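Local coordinates for protein lasso peptide isopeptidase AtxE2 (Asticcacaulis excentricus, PDB 5TXE) that hydrolyses the isopeptide bond of the lasso peptides astexin-2 and astexin-3, opening their threaded, knotted structure and converting them to linear peptides, at residues T39-V44 / H645-Y650; V44-I49 / R441-G446; V533-I538 / A587-V592. The protein carries 1 engineered substitution. All coordinates share one frame; numbering follows the deposited sequence.

Interaction 1 of 3, residues T39-V44 / H645-Y650; sequences TPEVLV and HRLAVY
Pro40, in the first turn of helix 40-44, sets CB 3.7 Å from Leu647 CD1, while its carbonyl O meets the rim of the Tyr650 ring in plane, 4.0 Å from CD2. Glu41 leaves its backbone away from segment 645-650, yet the bend at chi2 (72°) swings OE2 back to 3.9 Å from Leu647 CD1. The axes of helix 40-44 and segment 645-650 run at 142°, nearer antiparallel; the N-terminal helix lies against helix 643-662 of the alpha/beta-hydrolase domain. Leu43 crosses Tyr650 at about a right angle and presses CD2 against the phenol end of the ring, 3.5 Å from CE2. The Tyr650 OH accepts a bond from a water at 2.8 Å, which also donates weakly to Leu43 O, and it is hydrogen-bonded to Asp450 as well. A phenylalanine in place of Tyr650 would probably leave Asp450 and the water without their phenol mate. Val44 brings its backbone N to the edge of the Tyr650 ring, in plane, while Arg646 CG from the ring's own helix lies over one face, offset toward the rim. Val44 CG1, between N and the carbonyl carbon (chi1 72°), lies 4.2 Å from Leu647 CD1, and CG2 lies 4.1 Å from Arg646 CG.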
loop_
_atom_site.group_PDB
_atom_site.type_symbol
_atom_site.label_atom_id
_atom_site.label_comp_id
_atom_site.label_asym_id
_atom_site.label_seq_id
_atom_site.Cartn_x
_atom_site.Cartn_y
_atom_site.Cartn_z
ATOM N N THR A 39 -5.751 15.254 -15.665
ATOM C CA THR A 39 -4.489 14.951 -16.346
ATOM C C THR A 39 -3.458 14.396 -15.373
ATOM O O THR A 39 -3.676 14.387 -14.152
ATOM C CB THR A 39 -3.907 16.202 -16.954
ATOM O OG1 THR A 39 -3.652 17.115 -15.906
ATOM C CG2 THR A 39 -4.894 16.826 -17.970
ATOM N N PRO A 40 -2.337 13.886 -15.903
ATOM C CA PRO A 40 -1.300 13.442 -14.948
ATOM C C PRO A 40 -0.825 14.546 -13.993
ATOM O O PRO A 40 -0.570 14.273 -12.855
ATOM C CB PRO A 40 -0.155 13.016 -15.856
ATOM C CG PRO A 40 -0.838 12.622 -17.134
ATOM C CD PRO A 40 -1.920 13.643 -17.292
ATOM N N GLU A 41 -0.778 15.782 -14.465
ATOM C CA GLU A 41 -0.416 16.981 -13.653
ATOM C C GLU A 41 -1.403 17.196 -12.503
ATOM O O GLU A 41 -1.009 17.533 -11.407
ATOM C CB GLU A 41 -0.272 18.250 -14.562
ATOM C CG GLU A 41 1.014 18.295 -15.463
ATOM C CD GLU A 41 1.020 17.296 -16.667
ATOM O OE1 GLU A 41 -0.091 16.851 -17.156
ATOM O OE2 GLU A 41 2.155 16.910 -17.143
ATOM N N VAL A 42 -2.685 16.941 -12.750
ATOM C CA VAL A 42 -3.693 17.062 -11.711
ATOM C C VAL A 42 -3.559 15.903 -10.721
ATOM O O VAL A 42 -3.541 16.113 -9.520
ATOM C CB VAL A 42 -5.129 17.116 -12.320
ATOM C CG1 VAL A 42 -6.200 17.192 -11.229
ATOM C CG2 VAL A 42 -5.259 18.330 -13.238
ATOM N N LEU A 43 -3.429 14.682 -11.240
ATOM C CA LEU A 43 -3.408 13.492 -10.391
ATOM C C LEU A 43 -2.224 13.487 -9.428
ATOM O O LEU A 43 -2.361 13.200 -8.242
ATOM C CB LEU A 43 -3.360 12.248 -11.263
ATOM C CG LEU A 43 -3.318 10.914 -10.543
ATOM C CD1 LEU A 43 -4.591 10.756 -9.711
ATOM C CD2 LEU A 43 -3.173 9.752 -11.525
ATOM N N VAL A 44 -1.040 13.805 -9.928
ATOM C CA VAL A 44 0.120 13.730 -9.072
ATOM C C VAL A 44 0.034 14.757 -7.939
ATOM O O VAL A 44 0.599 14.541 -6.866
ATOM C CB VAL A 44 1.440 13.868 -9.864
ATOM C CG1 VAL A 44 1.655 15.290 -10.351
ATOM C CG2 VAL A 44 2.640 13.532 -8.978
ATOM N N HIS A 645 9.488 12.154 -10.490
ATOM C CA HIS A 645 9.602 10.826 -11.063
ATOM C C HIS A 645 8.238 10.230 -11.365
ATOM O O HIS A 645 8.045 9.587 -12.414
ATOM C CB HIS A 645 10.330 9.896 -10.133
ATOM C CG HIS A 645 11.768 10.196 -9.982
ATOM N ND1 HIS A 645 12.546 9.604 -9.013
ATOM C CD2 HIS A 645 12.589 10.994 -10.696
ATOM C CE1 HIS A 645 13.784 10.042 -9.129
ATOM N NE2 HIS A 645 13.821 10.933 -10.105
ATOM N N ARG A 646 7.331 10.344 -10.406
ATOM C CA ARG A 646 5.989 9.772 -10.585
ATOM C C ARG A 646 5.322 10.388 -11.767
ATOM O O ARG A 646 4.738 9.693 -12.585
ATOM C CB ARG A 646 5.157 9.976 -9.339
ATOM C CG ARG A 646 3.657 9.605 -9.470
ATOM C CD ARG A 646 2.997 9.354 -8.103
ATOM N NE ARG A 646 3.368 8.025 -7.607
ATOM C CZ ARG A 646 4.251 7.769 -6.650
ATOM N NH1 ARG A 646 4.841 8.748 -5.924
ATOM N NH2 ARG A 646 4.549 6.505 -6.403
ATOM N N LEU A 647 5.425 11.709 -11.910
ATOM C CA LEU A 647 4.807 12.356 -13.039
ATOM C C LEU A 647 5.372 11.878 -14.358
ATOM O O LEU A 647 4.659 11.708 -15.329
ATOM C CB LEU A 647 4.940 13.885 -12.907
ATOM C CG LEU A 647 4.362 14.679 -14.086
ATOM C CD1 LEU A 647 2.898 14.380 -14.255
ATOM C CD2 LEU A 647 4.533 16.195 -13.893
ATOM N N ALA A 648 6.690 11.668 -14.391
ATOM C CA ALA A 648 7.369 11.225 -15.590
ATOM C C ALA A 648 6.984 9.782 -15.906
ATOM O O ALA A 648 6.790 9.445 -17.031
ATOM C CB ALA A 648 8.850 11.334 -15.368
ATOM N N VAL A 649 6.807 8.962 -14.892
ATOM C CA VAL A 649 6.309 7.618 -15.078
ATOM C C VAL A 649 4.875 7.620 -15.686
ATOM O O VAL A 649 4.616 6.962 -16.687
ATOM C CB VAL A 649 6.303 6.876 -13.747
ATOM C CG1 VAL A 649 5.546 5.533 -13.850
ATOM C CG2 VAL A 649 7.732 6.573 -13.353
ATOM N N TYR A 650 3.968 8.385 -15.065
ATOM C CA TYR A 650 2.614 8.586 -15.582
ATOM C C TYR A 650 2.640 8.943 -17.052
ATOM O O TYR A 650 1.956 8.320 -17.871
ATOM C CB TYR A 650 1.908 9.728 -14.878
ATOM C CG TYR A 650 1.391 9.503 -13.471
ATOM C CD1 TYR A 650 1.410 8.259 -12.829
ATOM C CD2 TYR A 650 0.828 10.567 -12.771
ATOM C CE1 TYR A 650 0.932 8.103 -11.518
ATOM C CE2 TYR A 650 0.296 10.409 -11.496
ATOM C CZ TYR A 650 0.331 9.186 -10.880
ATOM O OH TYR A 650 -0.243 9.116 -9.656
HETATM O O HOH W 1 -0.689 10.469 -7.265
#

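Interaction 2 of 3, residues V44-I49 / R441-G446; sequences VRLADI and RGFLRG
The guanidinium group of Arg445 turns its edge to segment 44-49, with Leu46 O and Ala47 O near its plane. A water also lies in plane at the edge, and one face carries Phe443 CE2, 3.9 Å above the plane and offset toward the rim. The Phe443 ring in turn has Arg445 NE at its edge and the backbone N of Arg445 over one face, offset toward the rim, so the two side chains of segment 441-446 also pack on each other. This joins two domains of a prolyl oligopeptidase-type fold: segment 44-49 leads from the N-terminal helix into strand 48-49 of the beta-propeller, and segment 441-446 belongs to the loop between strand 431-436 of the hydrolase sheet and helix 454-459.

Arg445 runs out extended and then bends at chi3 (-71°), which brings the edge of the guanidinium to the two carbonyl oxygens. Arg445 NH1 donates to Leu46 O at 3.1 Å, fairly straight at 154°, from a position tilted 32° out of the carbonyl plane. Arg445 NH2 spreads two weak bonds, to Leu46 O at 3.5 Å and to Ala47 O at 3.3 Å, so Leu46 O is held by both nitrogens. Asp48 stands near without a salt bridge: its OD2 lies 4.4 Å from Arg445 NH2 and well out of the guanidinium plane. OD2 also has a long, weak ion pair with Arg75, and OD1 one with Arg372. The water bridges the pair, accepting from Arg445 NH2 and donating to Asp48 OD1 at 3.0 Å. Beside this polar cluster Leu46 crosses Phe443 at about a right angle, its CD1 resting 3.8 Å from Phe443 CZ.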
loop_
_atom_site.group_PDB
_atom_site.type_symbol
_atom_site.label_atom_id
_atom_site.label_comp_id
_atom_site.label_asym_id
_atom_site.label_seq_id
_atom_site.Cartn_x
_atom_site.Cartn_y
_atom_site.Cartn_z
ATOM N N VAL A 44 -1.040 13.805 -9.928
ATOM C CA VAL A 44 0.120 13.730 -9.072
ATOM C C VAL A 44 0.034 14.757 -7.939
ATOM O O VAL A 44 0.599 14.541 -6.866
ATOM C CB VAL A 44 1.440 13.868 -9.864
ATOM C CG1 VAL A 44 1.655 15.290 -10.351
ATOM C CG2 VAL A 44 2.640 13.532 -8.978
ATOM N N ARG A 45 -0.704 15.849 -8.141
ATOM C CA ARG A 45 -0.840 16.851 -7.092
ATOM C C ARG A 45 -2.005 16.624 -6.116
ATOM O O ARG A 45 -2.199 17.435 -5.225
ATOM C CB ARG A 45 -1.017 18.215 -7.740
ATOM C CG ARG A 45 0.212 18.739 -8.472
ATOM C CD ARG A 45 -0.122 20.057 -9.158
ATOM N NE ARG A 45 1.059 20.761 -9.617
ATOM C CZ ARG A 45 1.664 20.528 -10.758
ATOM N NH1 ARG A 45 1.227 19.578 -11.574
ATOM N NH2 ARG A 45 2.714 21.251 -11.094
ATOM N N LEU A 46 -2.816 15.589 -6.305
ATOM C CA LEU A 46 -3.933 15.319 -5.319
ATOM C C LEU A 46 -3.351 14.901 -3.999
ATOM O O LEU A 46 -2.585 13.923 -3.923
ATOM C CB LEU A 46 -4.891 14.263 -5.842
ATOM C CG LEU A 46 -5.703 14.669 -7.086
ATOM C CD1 LEU A 46 -6.531 13.523 -7.649
ATOM C CD2 LEU A 46 -6.621 15.837 -6.778
ATOM N N ALA A 47 -3.656 15.671 -2.955
ATOM C CA ALA A 47 -3.101 15.459 -1.645
ATOM C C ALA A 47 -3.603 14.168 -1.038
ATOM O O ALA A 47 -4.567 13.584 -1.555
ATOM C CB ALA A 47 -3.480 16.610 -0.752
ATOM N N ASP A 48 -2.895 13.710 -0.009
ATOM C CA ASP A 48 -3.197 12.460 0.670
ATOM C C ASP A 48 -3.005 12.631 2.190
ATOM O O ASP A 48 -2.441 13.630 2.665
ATOM C CB ASP A 48 -2.333 11.302 0.128
ATOM C CG ASP A 48 -3.099 9.912 0.117
ATOM O OD1 ASP A 48 -4.296 9.784 0.583
ATOM O OD2 ASP A 48 -2.473 8.916 -0.344
ATOM N N ILE A 49 -3.541 11.672 2.932
ATOM C CA ILE A 49 -3.442 11.622 4.377
ATOM C C ILE A 49 -3.012 10.235 4.780
ATOM O O ILE A 49 -3.682 9.252 4.434
ATOM C CB ILE A 49 -4.821 11.889 5.011
ATOM C CG1 ILE A 49 -5.285 13.300 4.685
ATOM C CG2 ILE A 49 -4.751 11.697 6.508
ATOM C CD1 ILE A 49 -6.772 13.533 4.908
ATOM N N ARG A 441 -10.098 -0.996 -4.182
ATOM C CA ARG A 441 -11.118 -0.713 -3.173
ATOM C C ARG A 441 -11.418 0.740 -3.017
ATOM O O ARG A 441 -12.534 1.093 -2.618
ATOM C CB ARG A 441 -10.751 -1.279 -1.801
ATOM C CG ARG A 441 -10.545 -2.783 -1.818
ATOM C CD ARG A 441 -10.580 -3.368 -0.386
ATOM N NE ARG A 441 -10.813 -4.800 -0.405
ATOM C CZ ARG A 441 -11.990 -5.387 -0.201
ATOM N NH1 ARG A 441 -13.108 -4.699 0.040
ATOM N NH2 ARG A 441 -12.034 -6.704 -0.227
ATOM N N GLY A 442 -10.427 1.583 -3.298
ATOM C CA GLY A 442 -10.439 2.972 -2.850
ATOM C C GLY A 442 -10.398 3.852 -4.057
ATOM O O GLY A 442 -10.965 3.509 -5.099
ATOM N N PHE A 443 -9.726 4.992 -3.899
ATOM C CA PHE A 443 -9.675 5.996 -4.939
ATOM C C PHE A 443 -8.871 5.463 -6.133
ATOM O O PHE A 443 -7.853 4.845 -5.953
ATOM C CB PHE A 443 -9.105 7.288 -4.374
ATOM C CG PHE A 443 -8.854 8.314 -5.391
ATOM C CD1 PHE A 443 -9.885 8.753 -6.228
ATOM C CD2 PHE A 443 -7.541 8.847 -5.567
ATOM C CE1 PHE A 443 -9.628 9.697 -7.248
ATOM C CE2 PHE A 443 -7.287 9.804 -6.564
ATOM C CZ PHE A 443 -8.332 10.233 -7.408
ATOM N N LEU A 444 -9.388 5.642 -7.327
ATOM C CA LEU A 444 -8.678 5.225 -8.547
ATOM C C LEU A 444 -7.560 6.201 -8.840
ATOM O O LEU A 444 -7.792 7.236 -9.453
ATOM C CB LEU A 444 -9.654 5.190 -9.700
ATOM C CG LEU A 444 -10.788 4.146 -9.525
ATOM C CD1 LEU A 444 -11.771 4.263 -10.668
ATOM C CD2 LEU A 444 -10.304 2.730 -9.424
ATOM N N ARG A 445 -6.360 5.911 -8.328
ATOM C CA ARG A 445 -5.225 6.832 -8.428
ATOM C C ARG A 445 -4.233 6.186 -9.407
ATOM O O ARG A 445 -4.359 6.421 -10.618
ATOM C CB ARG A 445 -4.660 7.095 -7.042
ATOM C CG ARG A 445 -3.494 8.054 -6.924
ATOM C CD ARG A 445 -2.933 8.328 -5.529
ATOM N NE ARG A 445 -3.764 9.116 -4.663
ATOM C CZ ARG A 445 -3.648 10.419 -4.517
ATOM N NH1 ARG A 445 -2.814 11.126 -5.254
ATOM N NH2 ARG A 445 -4.432 11.005 -3.667
ATOM N N GLY A 446 -3.319 5.343 -8.927
ATOM C CA GLY A 446 -2.294 4.751 -9.815
ATOM C C GLY A 446 -2.172 3.248 -9.676
ATOM O O GLY A 446 -1.193 2.636 -10.122
HETATM O O HOH W 2 -6.194 9.405 -1.677
#

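Interaction 3 of 3, residues V533-I538 / A587-V592; sequences VHFGLI and AATSFV
Ile538 and Phe591 meet through a methyl and a ring edge: CD1 of the isoleucine lies in the plane of the phenylalanine ring, 3.8 Å from Phe591 CD1. The isoleucine divides its branches between neighbouring parts of segment 587-592. With CG1 of Ile538 anti to its carbonyl carbon (chi1 -74°), the longer branch carries CD1 in to 3.4 Å from Thr589 O, while CG2 takes the other direction and rests 3.6 Å from Ala588 O. Two successive carbonyls of the 587-592 segment are thus covered by aliphatic carbon, and Ala588 O accepts a hydrogen bond from the side-chain amide of Asn539.

Phe535 starts off beside the contact and reaches it with its ring. Its CG is anti to the backbone N (chi1 -166°), and this puts the CD1-CE1 side against the loop: Phe535 CD1 is 3.8 Å from Thr589 CG2, which lies at the ring edge in plane, and Phe535 CE1 is 3.9 Å from Ala588 CB. Thr589 directs its methyl here, while its OG1 bonds to the backbone O of Thr553.

The rings of His534 and Phe591 meet obliquely, the planes 75° apart and His534 CD2 3.7 Å from Phe591 CZ. Both imidazole nitrogens are engaged, ND1 with the hydroxyl of Thr553 and NE2 with Ser550 O, which fixes the rotation of the ring that the phenylalanine packs against. Leu537 adds a looser touch on the same phenylalanine.

The contact lies in the hydrolase domain, where helix 528-539 is the helix that follows the nucleophile elbow of the alpha/beta-hydrolase fold, with the engineered Ala527 at the nucleophile position. Val533, His534 and Leu537 pack on strand 545-548, helix 494-512 receives Phe535, and helix 615-623 packs on Phe591.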
loop_
_atom_site.group_PDB
_atom_site.type_symbol
_atom_site.label_atom_id
_atom_site.label_comp_id
_atom_site.label_asym_id
_atom_site.label_seq_id
_atom_site.Cartn_x
_atom_site.Cartn_y
_atom_site.Cartn_z
ATOM N N VAL A 533 2.554 -9.655 -14.807
ATOM C CA VAL A 533 2.936 -9.231 -16.128
ATOM C C VAL A 533 3.904 -10.185 -16.762
ATOM O O VAL A 533 3.781 -10.487 -17.941
ATOM C CB VAL A 533 3.612 -7.887 -16.130
ATOM C CG1 VAL A 533 4.121 -7.543 -17.517
ATOM C CG2 VAL A 533 2.622 -6.818 -15.669
ATOM N N HIS A 534 4.873 -10.657 -15.998
ATOM C CA HIS A 534 5.944 -11.484 -16.584
ATOM C C HIS A 534 5.325 -12.807 -16.998
ATOM O O HIS A 534 5.535 -13.284 -18.102
ATOM C CB HIS A 534 7.144 -11.703 -15.624
ATOM C CG HIS A 534 7.713 -10.433 -15.066
ATOM N ND1 HIS A 534 8.218 -10.339 -13.783
ATOM C CD2 HIS A 534 7.770 -9.186 -15.589
ATOM C CE1 HIS A 534 8.601 -9.099 -13.572
ATOM N NE2 HIS A 534 8.328 -8.381 -14.646
ATOM N N PHE A 535 4.575 -13.365 -16.077
ATOM C CA PHE A 535 3.810 -14.619 -16.329
ATOM C C PHE A 535 2.875 -14.481 -17.511
ATOM O O PHE A 535 2.772 -15.361 -18.350
ATOM C CB PHE A 535 2.991 -15.003 -15.074
ATOM C CG PHE A 535 2.451 -16.401 -15.102
ATOM C CD1 PHE A 535 3.250 -17.461 -14.729
ATOM C CD2 PHE A 535 1.183 -16.659 -15.601
ATOM C CE1 PHE A 535 2.771 -18.755 -14.762
ATOM C CE2 PHE A 535 0.664 -17.946 -15.614
ATOM C CZ PHE A 535 1.471 -18.998 -15.198
ATOM N N GLY A 536 2.202 -13.359 -17.582
ATOM C CA GLY A 536 1.207 -13.129 -18.615
ATOM C C GLY A 536 1.776 -13.037 -19.992
ATOM O O GLY A 536 1.126 -13.483 -20.980
ATOM N N LEU A 537 2.960 -12.445 -20.114
ATOM C CA LEU A 537 3.522 -12.212 -21.457
ATOM C C LEU A 537 4.099 -13.512 -21.993
ATOM O O LEU A 537 4.280 -13.680 -23.159
ATOM C CB LEU A 537 4.601 -11.151 -21.434
ATOM C CG LEU A 537 4.167 -9.765 -21.046
ATOM C CD1 LEU A 537 5.305 -8.776 -21.230
ATOM C CD2 LEU A 537 2.976 -9.302 -21.830
ATOM N N ILE A 538 4.414 -14.428 -21.110
ATOM C CA ILE A 538 4.982 -15.692 -21.534
ATOM C C ILE A 538 3.910 -16.733 -21.769
ATOM O O ILE A 538 4.053 -17.548 -22.648
ATOM C CB ILE A 538 5.976 -16.211 -20.490
ATOM C CG1 ILE A 538 7.263 -15.364 -20.574
ATOM C CG2 ILE A 538 6.318 -17.692 -20.674
ATOM C CD1 ILE A 538 8.051 -15.454 -19.306
ATOM N N ALA A 587 10.911 -21.632 -15.870
ATOM C CA ALA A 587 10.536 -21.622 -17.293
ATOM C C ALA A 587 9.245 -20.890 -17.579
ATOM O O ALA A 587 9.036 -20.366 -18.687
ATOM C CB ALA A 587 10.391 -23.057 -17.768
ATOM N N ALA A 588 8.376 -20.802 -16.582
ATOM C CA ALA A 588 7.109 -20.095 -16.785
ATOM C C ALA A 588 7.223 -18.595 -16.707
ATOM O O ALA A 588 6.270 -17.905 -17.072
ATOM C CB ALA A 588 6.132 -20.555 -15.716
ATOM N N THR A 589 8.342 -18.075 -16.172
ATOM C CA THR A 589 8.465 -16.619 -15.943
ATOM C C THR A 589 9.789 -15.933 -16.347
ATOM O O THR A 589 9.780 -14.734 -16.497
ATOM C CB THR A 589 8.283 -16.242 -14.463
ATOM O OG1 THR A 589 9.287 -16.905 -13.679
ATOM C CG2 THR A 589 6.901 -16.618 -13.941
ATOM N N SER A 590 10.878 -16.673 -16.538
ATOM C CA SER A 590 12.172 -16.077 -16.807
ATOM C C SER A 590 12.213 -15.490 -18.196
ATOM O O SER A 590 11.931 -16.189 -19.183
ATOM C CB SER A 590 13.310 -17.062 -16.639
ATOM O OG SER A 590 14.438 -16.585 -17.359
ATOM N N PHE A 591 12.561 -14.205 -18.273
ATOM C CA PHE A 591 12.782 -13.582 -19.574
ATOM C C PHE A 591 14.089 -14.007 -20.242
ATOM O O PHE A 591 14.218 -13.928 -21.468
ATOM C CB PHE A 591 12.726 -12.051 -19.487
ATOM C CG PHE A 591 11.347 -11.490 -19.288
ATOM C CD1 PHE A 591 10.217 -12.276 -19.345
ATOM C CD2 PHE A 591 11.195 -10.152 -19.055
ATOM C CE1 PHE A 591 8.958 -11.706 -19.196
ATOM C CE2 PHE A 591 9.955 -9.585 -18.861
ATOM C CZ PHE A 591 8.831 -10.353 -18.938
ATOM N N VAL A 592 15.051 -14.476 -19.478
ATOM C CA VAL A 592 16.260 -15.016 -20.104
ATOM C C VAL A 592 15.894 -16.314 -20.878
ATOM O O VAL A 592 16.187 -16.436 -22.049
ATOM C CB VAL A 592 17.374 -15.308 -19.048
ATOM C CG1 VAL A 592 18.630 -15.956 -19.678
ATOM C CG2 VAL A 592 17.772 -14.019 -18.379
#

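Starting at the N terminus, helix 40-44 is committed to the far end of the chain: interaction 1 closes a loop of 600 residues onto helix 643-662 of the hydrolase domain. Interaction 2 begins at Val44, which it shares with interaction 1, and closes a smaller loop within the first, one that takes in the beta-propeller and the first strands of the hydrolase sheet before ending at 441-446. The two touch, Leu43 CD2 lying 3.7 Å from Arg445 O. Interaction 3 comes later, within the large loop but in series with interaction 2; its short loop of 48 residues stays inside the hydrolase domain, its centre about 28 Å from that of interaction 1. None of the loops cross.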